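PDB 6MF4: cell cycle serine/threonine-protein kinase CDC5/MSD2 from Saccharomyces cerevisiae, which phosphorylates serine and threonine residues of cell-cycle proteins to drive mitotic exit, and is represented here by its polo-box domain. Local coordinates for residues His67-Gly72 with Gly217-Asn222; Lys207-Phe212 with Leu273-Glu278; Val253-Tyr258 with Ser267-Lys272. All blocks are in the same frame, centred on the assembly; numbering follows the deposited sequence.

Contact 1. Residues His67-Gly72 with Gly217-Asn222. With ZN (zinc ion), chain B.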
loop_
_atom_site.group_PDB
_atom_site.type_symbol
_atom_site.label_atom_id
_atom_site.label_comp_id
_atom_site.label_asym_id
_atom_site.label_seq_id
_atom_site.Cartn_x
_atom_site.Cartn_y
_atom_site.Cartn_z
ATOM N N HIS A 67 11.394 -7.042 -2.755
ATOM C CA HIS A 67 12.221 -8.239 -2.748
ATOM C C HIS A 67 11.721 -9.221 -1.694
ATOM O O HIS A 67 11.584 -10.421 -1.952
ATOM C CB HIS A 67 13.679 -7.847 -2.489
ATOM C CG HIS A 67 14.628 -8.999 -2.493
ATOM N ND1 HIS A 67 15.045 -9.617 -3.654
ATOM C CD2 HIS A 67 15.257 -9.642 -1.481
ATOM C CE1 HIS A 67 15.881 -10.592 -3.355
ATOM N NE2 HIS A 67 16.025 -10.632 -2.042
ATOM N N LEU A 68 11.427 -8.685 -0.515
ATOM C CA LEU A 68 10.946 -9.464 0.623
ATOM C C LEU A 68 9.645 -10.221 0.348
ATOM O O LEU A 68 9.566 -11.423 0.611
ATOM C CB LEU A 68 10.741 -8.537 1.823
ATOM C CG LEU A 68 10.176 -9.087 3.132
ATOM C CD1 LEU A 68 11.125 -10.122 3.708
ATOM C CD2 LEU A 68 9.881 -7.975 4.138
ATOM N N THR A 69 8.617 -9.548 -0.163
ATOM C CA THR A 69 7.347 -10.246 -0.345
ATOM C C THR A 69 7.363 -11.113 -1.600
ATOM O O THR A 69 6.682 -12.131 -1.637
ATOM C CB THR A 69 6.119 -9.299 -0.411
ATOM O OG1 THR A 69 5.954 -8.782 -1.733
ATOM C CG2 THR A 69 6.244 -8.173 0.577
ATOM N N LEU A 70 8.126 -10.731 -2.623
ATOM C CA LEU A 70 8.281 -11.609 -3.787
ATOM C C LEU A 70 8.878 -12.938 -3.339
ATOM O O LEU A 70 8.406 -14.005 -3.734
ATOM C CB LEU A 70 9.157 -10.976 -4.870
ATOM C CG LEU A 70 9.348 -11.829 -6.134
ATOM C CD1 LEU A 70 8.011 -12.219 -6.758
ATOM C CD2 LEU A 70 10.203 -11.102 -7.156
ATOM N N ASN A 71 9.914 -12.869 -2.508
ATOM C CA ASN A 71 10.503 -14.075 -1.937
ATOM C C ASN A 71 9.456 -14.878 -1.169
ATOM O O ASN A 71 9.417 -16.105 -1.246
ATOM C CB ASN A 71 11.670 -13.727 -1.009
ATOM C CG ASN A 71 12.925 -13.316 -1.761
ATOM O OD1 ASN A 71 13.018 -13.461 -2.981
ATOM N ND2 ASN A 71 13.909 -12.812 -1.022
ATOM N N GLY A 72 8.609 -14.178 -0.422
ATOM C CA GLY A 72 7.554 -14.829 0.330
ATOM C C GLY A 72 6.550 -15.532 -0.563
ATOM O O GLY A 72 6.107 -16.642 -0.263
ATOM N N GLY A 217 4.668 -2.269 4.620
ATOM C CA GLY A 217 5.152 -3.385 3.822
ATOM C C GLY A 217 4.055 -4.121 3.077
ATOM O O GLY A 217 4.316 -5.114 2.395
ATOM N N THR A 218 2.824 -3.640 3.205
ATOM C CA THR A 218 1.702 -4.217 2.477
ATOM C C THR A 218 1.676 -3.713 1.038
ATOM O O THR A 218 1.943 -2.539 0.773
ATOM C CB THR A 218 0.365 -3.892 3.175
ATOM O OG1 THR A 218 0.296 -4.608 4.413
ATOM C CG2 THR A 218 -0.834 -4.281 2.313
ATOM N N PHE A 219 1.372 -4.622 0.116
ATOM C CA PHE A 219 1.202 -4.287 -1.293
ATOM C C PHE A 219 -0.240 -4.515 -1.695
ATOM O O PHE A 219 -0.806 -5.562 -1.392
ATOM C CB PHE A 219 2.127 -5.132 -2.173
ATOM C CG PHE A 219 3.588 -4.858 -1.959
ATOM C CD1 PHE A 219 4.286 -5.490 -0.943
ATOM C CD2 PHE A 219 4.266 -3.971 -2.776
ATOM C CE1 PHE A 219 5.632 -5.242 -0.753
ATOM C CE2 PHE A 219 5.613 -3.721 -2.587
ATOM C CZ PHE A 219 6.294 -4.354 -1.574
ATOM N N GLN A 220 -0.836 -3.536 -2.366
ATOM C CA GLN A 220 -2.204 -3.670 -2.846
ATOM C C GLN A 220 -2.239 -3.569 -4.360
ATOM O O GLN A 220 -1.557 -2.730 -4.952
ATOM C CB GLN A 220 -3.106 -2.606 -2.224
ATOM C CG GLN A 220 -4.556 -2.733 -2.633
ATOM C CD GLN A 220 -5.443 -1.757 -1.895
ATOM O OE1 GLN A 220 -5.142 -1.362 -0.769
ATOM N NE2 GLN A 220 -6.535 -1.351 -2.532
ATOM N N PHE A 221 -3.042 -4.431 -4.972
ATOM C CA PHE A 221 -3.177 -4.480 -6.420
ATOM C C PHE A 221 -4.644 -4.387 -6.811
ATOM O O PHE A 221 -5.433 -5.281 -6.499
ATOM C CB PHE A 221 -2.561 -5.768 -6.970
ATOM C CG PHE A 221 -1.125 -5.964 -6.578
ATOM C CD1 PHE A 221 -0.798 -6.506 -5.349
ATOM C CD2 PHE A 221 -0.103 -5.606 -7.441
ATOM C CE1 PHE A 221 0.523 -6.685 -4.983
ATOM C CE2 PHE A 221 1.216 -5.785 -7.080
ATOM C CZ PHE A 221 1.529 -6.324 -5.850
ATOM N N ASN A 222 -5.000 -3.293 -7.479
ATOM C CA ASN A 222 -6.357 -3.079 -7.978
ATOM C C ASN A 222 -6.424 -3.386 -9.468
ATOM O O ASN A 222 -5.882 -2.641 -10.286
ATOM C CB ASN A 222 -6.810 -1.636 -7.735
ATOM C CG ASN A 222 -7.031 -1.320 -6.269
ATOM O OD1 ASN A 222 -6.726 -2.122 -5.384
ATOM N ND2 ASN A 222 -7.570 -0.133 -6.005
HETATM ZN ZN ZN B . 17.329 -11.251 -0.432
HETATM O O HOH W 1 16.933 -13.478 -0.682
#
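T69 meets the ring of F219 and carries almost all of this contact. Its methyl CG2 lies 3.3 Å from F219 CE1, a close approach for two carbons. The methyl comes in obliquely beside the CD1-CE1 bond. It also reaches the backbone of G217, with CG2 4.0 Å from G217 O. The hydroxyl of T69 turns to the same ring side, with OG1 3.7 Å from F219 CE1. This OG1 is buried and has no polar partner in the model. With chi1 at 83°, OG1 lies between the backbone N and carbonyl carbon of T69 and CG2 beside the N, and both branches meet the CD1-CE1 part of the ring.

G217 has a positive phi of 96°, a backbone shape that suits glycine. It leads into the strand that carries F219.

On another side of the helix, H67 NE2 binds a zinc ion at 2.2 Å. A water is also bound to this zinc, its O 2.3 Å away. N71 ND2 makes a weak hydrogen bond to that water, one helical turn on from H67. This zinc is not the one held by E138, H154 and H194.

The contact packs the long helix 56-82 against strand 219-223 of the second polo box. L280 of helix 269-283 touches both T69 and F219. Strands 209-214 and 228-232 flank strand 219-223 in the sheet.

Contact 2. Residues Lys207-Phe212 with Leu273-Glu278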
loop_
_atom_site.group_PDB
_atom_site.type_symbol
_atom_site.label_atom_id
_atom_site.label_comp_id
_atom_site.label_asym_id
_atom_site.label_seq_id
_atom_site.Cartn_x
_atom_site.Cartn_y
_atom_site.Cartn_z
ATOM N N LYS A 207 -1.551 -0.838 -17.200
ATOM C CA LYS A 207 -2.815 -1.106 -17.868
ATOM C C LYS A 207 -3.640 -2.156 -17.106
ATOM O O LYS A 207 -4.819 -1.928 -16.833
ATOM C CB LYS A 207 -2.571 -1.550 -19.316
ATOM N N PRO A 208 -3.032 -3.304 -16.747
ATOM C CA PRO A 208 -3.829 -4.331 -16.062
ATOM C C PRO A 208 -4.151 -4.031 -14.593
ATOM O O PRO A 208 -5.151 -4.542 -14.085
ATOM C CB PRO A 208 -2.950 -5.583 -16.165
ATOM C CG PRO A 208 -1.572 -5.069 -16.315
ATOM C CD PRO A 208 -1.696 -3.807 -17.109
ATOM N N PHE A 209 -3.329 -3.231 -13.919
ATOM C CA PHE A 209 -3.577 -2.942 -12.509
ATOM C C PHE A 209 -2.823 -1.712 -12.023
ATOM O O PHE A 209 -1.865 -1.257 -12.654
ATOM C CB PHE A 209 -3.198 -4.152 -11.637
ATOM C CG PHE A 209 -1.738 -4.516 -11.693
ATOM C CD1 PHE A 209 -1.259 -5.375 -12.669
ATOM C CD2 PHE A 209 -0.845 -4.010 -10.761
ATOM C CE1 PHE A 209 0.079 -5.710 -12.724
ATOM C CE2 PHE A 209 0.497 -4.345 -10.806
ATOM C CZ PHE A 209 0.961 -5.196 -11.789
ATOM N N VAL A 210 -3.287 -1.165 -10.905
ATOM C CA VAL A 210 -2.526 -0.163 -10.178
ATOM C C VAL A 210 -1.986 -0.813 -8.905
ATOM O O VAL A 210 -2.669 -1.601 -8.248
ATOM C CB VAL A 210 -3.371 1.093 -9.851
ATOM C CG1 VAL A 210 -4.630 0.725 -9.095
ATOM C CG2 VAL A 210 -2.548 2.101 -9.072
ATOM N N MET A 211 -0.743 -0.470 -8.581
ATOM C CA MET A 211 0.000 -1.092 -7.496
ATOM C C MET A 211 0.328 -0.058 -6.427
ATOM O O MET A 211 0.909 0.981 -6.729
ATOM C CB MET A 211 1.278 -1.723 -8.054
ATOM C CG MET A 211 2.256 -2.286 -7.037
ATOM S SD MET A 211 3.669 -3.029 -7.894
ATOM C CE MET A 211 4.631 -3.624 -6.514
ATOM N N PHE A 212 -0.063 -0.350 -5.190
ATOM C CA PHE A 212 0.198 0.527 -4.052
ATOM C C PHE A 212 1.184 -0.131 -3.098
ATOM O O PHE A 212 1.017 -1.291 -2.718
ATOM C CB PHE A 212 -1.094 0.864 -3.303
ATOM C CG PHE A 212 -2.145 1.523 -4.153
ATOM C CD1 PHE A 212 -1.995 2.834 -4.572
ATOM C CD2 PHE A 212 -3.290 0.837 -4.519
ATOM C CE1 PHE A 212 -2.963 3.443 -5.348
ATOM C CE2 PHE A 212 -4.264 1.445 -5.291
ATOM C CZ PHE A 212 -4.102 2.750 -5.702
ATOM N N LEU A 273 -1.862 -13.443 -9.561
ATOM C CA LEU A 273 -0.637 -13.656 -8.794
ATOM C C LEU A 273 0.591 -13.547 -9.695
ATOM O O LEU A 273 1.642 -13.070 -9.271
ATOM C CB LEU A 273 -0.661 -15.015 -8.094
ATOM C CG LEU A 273 0.479 -15.252 -7.097
ATOM C CD1 LEU A 273 0.411 -14.264 -5.929
ATOM C CD2 LEU A 273 0.457 -16.687 -6.582
ATOM N N THR A 274 0.456 -13.982 -10.942
ATOM C CA THR A 274 1.531 -13.840 -11.914
ATOM C C THR A 274 1.822 -12.364 -12.178
ATOM O O THR A 274 2.981 -11.948 -12.224
ATOM C CB THR A 274 1.181 -14.549 -13.235
ATOM O OG1 THR A 274 1.115 -15.961 -13.006
ATOM C CG2 THR A 274 2.225 -14.264 -14.311
ATOM N N LEU A 275 0.766 -11.574 -12.349
ATOM C CA LEU A 275 0.912 -10.138 -12.567
ATOM C C LEU A 275 1.561 -9.478 -11.353
ATOM O O LEU A 275 2.424 -8.610 -11.484
ATOM C CB LEU A 275 -0.448 -9.501 -12.858
ATOM C CG LEU A 275 -1.015 -9.784 -14.253
ATOM C CD1 LEU A 275 -2.484 -9.420 -14.317
ATOM C CD2 LEU A 275 -0.235 -9.029 -15.317
ATOM N N ILE A 276 1.147 -9.914 -10.169
ATOM C CA ILE A 276 1.693 -9.401 -8.921
ATOM C C ILE A 276 3.197 -9.647 -8.849
ATOM O O ILE A 276 3.963 -8.746 -8.514
ATOM C CB ILE A 276 0.979 -10.045 -7.712
ATOM C CG1 ILE A 276 -0.411 -9.429 -7.559
ATOM C CG2 ILE A 276 1.785 -9.872 -6.418
ATOM C CD1 ILE A 276 -1.276 -10.091 -6.520
ATOM N N LYS A 277 3.617 -10.866 -9.177
ATOM C CA LYS A 277 5.031 -11.214 -9.155
ATOM C C LYS A 277 5.829 -10.380 -10.160
ATOM O O LYS A 277 6.956 -9.972 -9.880
ATOM C CB LYS A 277 5.223 -12.706 -9.447
ATOM C CG LYS A 277 4.688 -13.630 -8.359
ATOM C CD LYS A 277 4.707 -15.090 -8.794
ATOM C CE LYS A 277 6.119 -15.594 -9.020
ATOM N NZ LYS A 277 6.136 -17.003 -9.503
ATOM N N GLU A 278 5.244 -10.128 -11.327
ATOM C CA GLU A 278 5.899 -9.306 -12.344
ATOM C C GLU A 278 6.053 -7.863 -11.864
ATOM O O GLU A 278 7.083 -7.230 -12.093
ATOM C CB GLU A 278 5.116 -9.338 -13.659
ATOM C CG GLU A 278 5.035 -10.717 -14.305
#
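F209 is brought to L275 by a chi1 of 63°, which places its CG between the backbone N and the carbonyl carbon. The ring then leans toward the helix. L275 has its CG anti to its own carbonyl carbon, at chi1 -74°. That torsion carries its branches on past the phenyl ring, toward P208. The two side chains point opposite ways where they overlap.

The touching atoms are few. F209 CE1 packs on L275 CB at 3.8 Å. The far end of the ring reaches the helix backbone, with F209 CZ 3.7 Å from L275 O. The oxygen approaches the ring obliquely. Beyond the ring, L275 uses its branch end: CD1 lies 4.3 Å from P208 CB, a looser apolar contact at the margin. F209 thus touches the base of L275, and P208 touches its tip.

Within the strand, M211 CB lies in plane at the edge of the F209 ring. M211 and F209 are two residues apart, and both point toward the helix. V210, between them, reaches N222 of the next strand. The Y206 ring also meets that of F209, with the planes at about 50°. L45, at the modelled start of the chain, touches both P208 and F209.

This is plain packing of a helix on a sheet in the second polo box, away from the zinc site of E138, H154 and H194. Helix 269-283 lies across the face that bears F209 and M211. I276 reaches both F221 of the sheet and I73 of helix 56-82. L273 also touches I73, and K277 forms a salt bridge with E77. Strand 209-214 pairs with strands 200-205 and 219-223.

Contact 3. Residues Val253-Tyr258 with Ser267-Lys272; sequences VEVLKY and SNFREK
The F269 ring has V255 over one face and L256 at its edge. V255 CG1 sits nearly above the ring centre, 3.5 Å from the centroid and 12° off the ring normal. This is a CH-pi contact. L256 CD2 lies close to the ring plane, 3.6 Å from F269 CE2. One residue thus covers a face while its neighbour meets the edge at CE2. The L256 and F269 side chains cross at about a right angle.

The torsions fit these roles. F269 has its CG anti to the backbone N, at chi1 168°, and the ring extends toward the short helix. V255 CG1 takes the same position on its own residue, at chi1 171°.

The guanidinium of R270 lies beside L256, with NH1 4.1 Å from L256 CD2. This is a loose van der Waals approach, oblique to the guanidinium plane, at the exposed margin. The charged end of R270 is held by a salt bridge from NH1 to E77 of helix 56-82.

M229 of the sheet also touches F269, and V238 touches V255.

The contact packs helix 252-258 on the first turn of helix 269-283. The loop between them carries I261, which touches V255 and F269. A six-stranded antiparallel sheet with a C-terminal helix packed on it is the polo-box fold; here the short helix 252-258 precedes that helix.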
loop_
_atom_site.group_PDB
_atom_site.type_symbol
_atom_site.label_atom_id
_atom_site.label_comp_id
_atom_site.label_asym_id
_atom_site.label_seq_id
_atom_site.Cartn_x
_atom_site.Cartn_y
_atom_site.Cartn_z
ATOM N N VAL A 253 -0.448 -19.783 0.928
ATOM C CA VAL A 253 -0.228 -21.186 0.597
ATOM C C VAL A 253 -1.553 -21.952 0.616
ATOM O O VAL A 253 -1.746 -22.887 -0.158
ATOM C CB VAL A 253 0.791 -21.840 1.565
ATOM C CG1 VAL A 253 0.264 -21.860 2.995
ATOM C CG2 VAL A 253 1.152 -23.245 1.089
ATOM N N GLU A 254 -2.474 -21.533 1.480
ATOM C CA GLU A 254 -3.799 -22.141 1.542
ATOM C C GLU A 254 -4.606 -21.862 0.272
ATOM O O GLU A 254 -5.329 -22.732 -0.217
ATOM C CB GLU A 254 -4.556 -21.632 2.771
ATOM C CG GLU A 254 -5.985 -22.153 2.891
ATOM C CD GLU A 254 -6.705 -21.615 4.118
ATOM O OE1 GLU A 254 -7.946 -21.477 4.065
ATOM O OE2 GLU A 254 -6.033 -21.334 5.135
ATOM N N VAL A 255 -4.481 -20.651 -0.262
ATOM C CA VAL A 255 -5.172 -20.285 -1.495
ATOM C C VAL A 255 -4.573 -21.041 -2.675
ATOM O O VAL A 255 -5.291 -21.458 -3.581
ATOM C CB VAL A 255 -5.103 -18.760 -1.759
ATOM C CG1 VAL A 255 -5.634 -18.413 -3.148
ATOM C CG2 VAL A 255 -5.885 -18.006 -0.699
ATOM N N LEU A 256 -3.256 -21.216 -2.661
ATOM C CA LEU A 256 -2.583 -21.940 -3.730
ATOM C C LEU A 256 -3.043 -23.396 -3.754
ATOM O O LEU A 256 -3.339 -23.941 -4.819
ATOM C CB LEU A 256 -1.064 -21.854 -3.567
ATOM C CG LEU A 256 -0.485 -20.459 -3.821
ATOM C CD1 LEU A 256 0.966 -20.383 -3.379
ATOM C CD2 LEU A 256 -0.612 -20.077 -5.284
ATOM N N LYS A 257 -3.122 -24.013 -2.578
ATOM C CA LYS A 257 -3.574 -25.396 -2.469
ATOM C C LYS A 257 -5.031 -25.527 -2.903
ATOM O O LYS A 257 -5.426 -26.538 -3.480
ATOM C CB LYS A 257 -3.404 -25.908 -1.035
ATOM C CG LYS A 257 -1.951 -26.096 -0.611
ATOM C CD LYS A 257 -1.844 -26.615 0.813
ATOM N N TYR A 258 -5.823 -24.496 -2.625
ATOM C CA TYR A 258 -7.232 -24.486 -3.004
ATOM C C TYR A 258 -7.380 -24.196 -4.498
ATOM O O TYR A 258 -8.329 -24.653 -5.136
ATOM C CB TYR A 258 -7.999 -23.452 -2.173
ATOM C CG TYR A 258 -9.503 -23.532 -2.314
ATOM C CD1 TYR A 258 -10.165 -22.840 -3.321
ATOM C CD2 TYR A 258 -10.263 -24.295 -1.434
ATOM C CE1 TYR A 258 -11.542 -22.910 -3.453
ATOM C CE2 TYR A 258 -11.641 -24.369 -1.557
ATOM C CZ TYR A 258 -12.274 -23.674 -2.568
ATOM O OH TYR A 258 -13.644 -23.743 -2.699
ATOM N N SER A 267 -12.421 -14.788 -10.043
ATOM C CA SER A 267 -11.408 -13.785 -9.745
ATOM C C SER A 267 -10.085 -14.069 -10.450
ATOM O O SER A 267 -9.203 -13.217 -10.454
ATOM C CB SER A 267 -11.185 -13.683 -8.233
ATOM O OG SER A 267 -10.853 -14.945 -7.673
ATOM N N ASN A 268 -9.947 -15.247 -11.057
ATOM C CA ASN A 268 -8.776 -15.540 -11.882
ATOM C C ASN A 268 -7.467 -15.373 -11.094
ATOM O O ASN A 268 -6.531 -14.702 -11.532
ATOM C CB ASN A 268 -8.785 -14.636 -13.121
ATOM C CG ASN A 268 -9.868 -15.013 -14.108
ATOM O OD1 ASN A 268 -10.341 -16.149 -14.121
ATOM N ND2 ASN A 268 -10.280 -14.056 -14.932
ATOM N N PHE A 269 -7.417 -16.004 -9.928
ATOM C CA PHE A 269 -6.335 -15.783 -8.977
ATOM C C PHE A 269 -4.940 -16.044 -9.551
ATOM O O PHE A 269 -4.016 -15.265 -9.310
ATOM C CB PHE A 269 -6.555 -16.656 -7.739
ATOM C CG PHE A 269 -5.361 -16.731 -6.832
ATOM C CD1 PHE A 269 -5.031 -15.670 -6.005
ATOM C CD2 PHE A 269 -4.571 -17.867 -6.804
ATOM C CE1 PHE A 269 -3.928 -15.740 -5.170
ATOM C CE2 PHE A 269 -3.471 -17.943 -5.976
ATOM C CZ PHE A 269 -3.149 -16.879 -5.155
ATOM N N ARG A 270 -4.776 -17.120 -10.314
ATOM C CA ARG A 270 -3.443 -17.500 -10.772
ATOM C C ARG A 270 -2.856 -16.476 -11.737
ATOM O O ARG A 270 -1.650 -16.215 -11.720
ATOM C CB ARG A 270 -3.473 -18.878 -11.436
ATOM C CG ARG A 270 -2.098 -19.377 -11.880
ATOM C CD ARG A 270 -1.130 -19.518 -10.702
ATOM N NE ARG A 270 -0.111 -18.468 -10.674
ATOM C CZ ARG A 270 0.915 -18.443 -9.826
ATOM N NH1 ARG A 270 1.063 -19.407 -8.924
ATOM N NH2 ARG A 270 1.794 -17.451 -9.877
ATOM N N GLU A 271 -3.698 -15.903 -12.588
ATOM C CA GLU A 271 -3.240 -14.867 -13.504
ATOM C C GLU A 271 -2.867 -13.614 -12.717
ATOM O O GLU A 271 -1.873 -12.951 -13.014
ATOM C CB GLU A 271 -4.315 -14.549 -14.544
ATOM C CG GLU A 271 -4.013 -13.334 -15.423
ATOM C CD GLU A 271 -2.716 -13.469 -16.208
ATOM O OE1 GLU A 271 -2.226 -14.606 -16.378
ATOM O OE2 GLU A 271 -2.185 -12.429 -16.657
ATOM N N LYS A 272 -3.664 -13.297 -11.706
ATOM C CA LYS A 272 -3.410 -12.111 -10.901
ATOM C C LYS A 272 -2.115 -12.256 -10.107
ATOM O O LYS A 272 -1.342 -11.307 -10.008
ATOM C CB LYS A 272 -4.593 -11.833 -9.976
ATOM C CG LYS A 272 -5.783 -11.259 -10.732
ATOM C CD LYS A 272 -7.019 -11.117 -9.866
ATOM C CE LYS A 272 -8.155 -10.439 -10.640
ATOM N NZ LYS A 272 -8.083 -10.660 -12.123
#

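All three contacts involve the second polo box, and its helix 269-283 serves contacts 2 and 3. Contact 1 adds the long helix 56-82. Contacts 1 and 2 have centres 10 Å apart and use neighbouring antiparallel strands, 219-223 and 209-214. They touch directly, as F221 CZ packs on I276 CG2 at 3.6 Å. Contacts 2 and 3 have centres 14 Å apart and meet where L273 packs on L256. Contacts 1 and 3 have centres 15 Å apart and do not touch. Along the chain, contacts 1 and 2 interlock. Contact 3 falls between the two segments of contact 2. Together they pack helix 56-82 and the two C-terminal helices with the sheet of the second polo box.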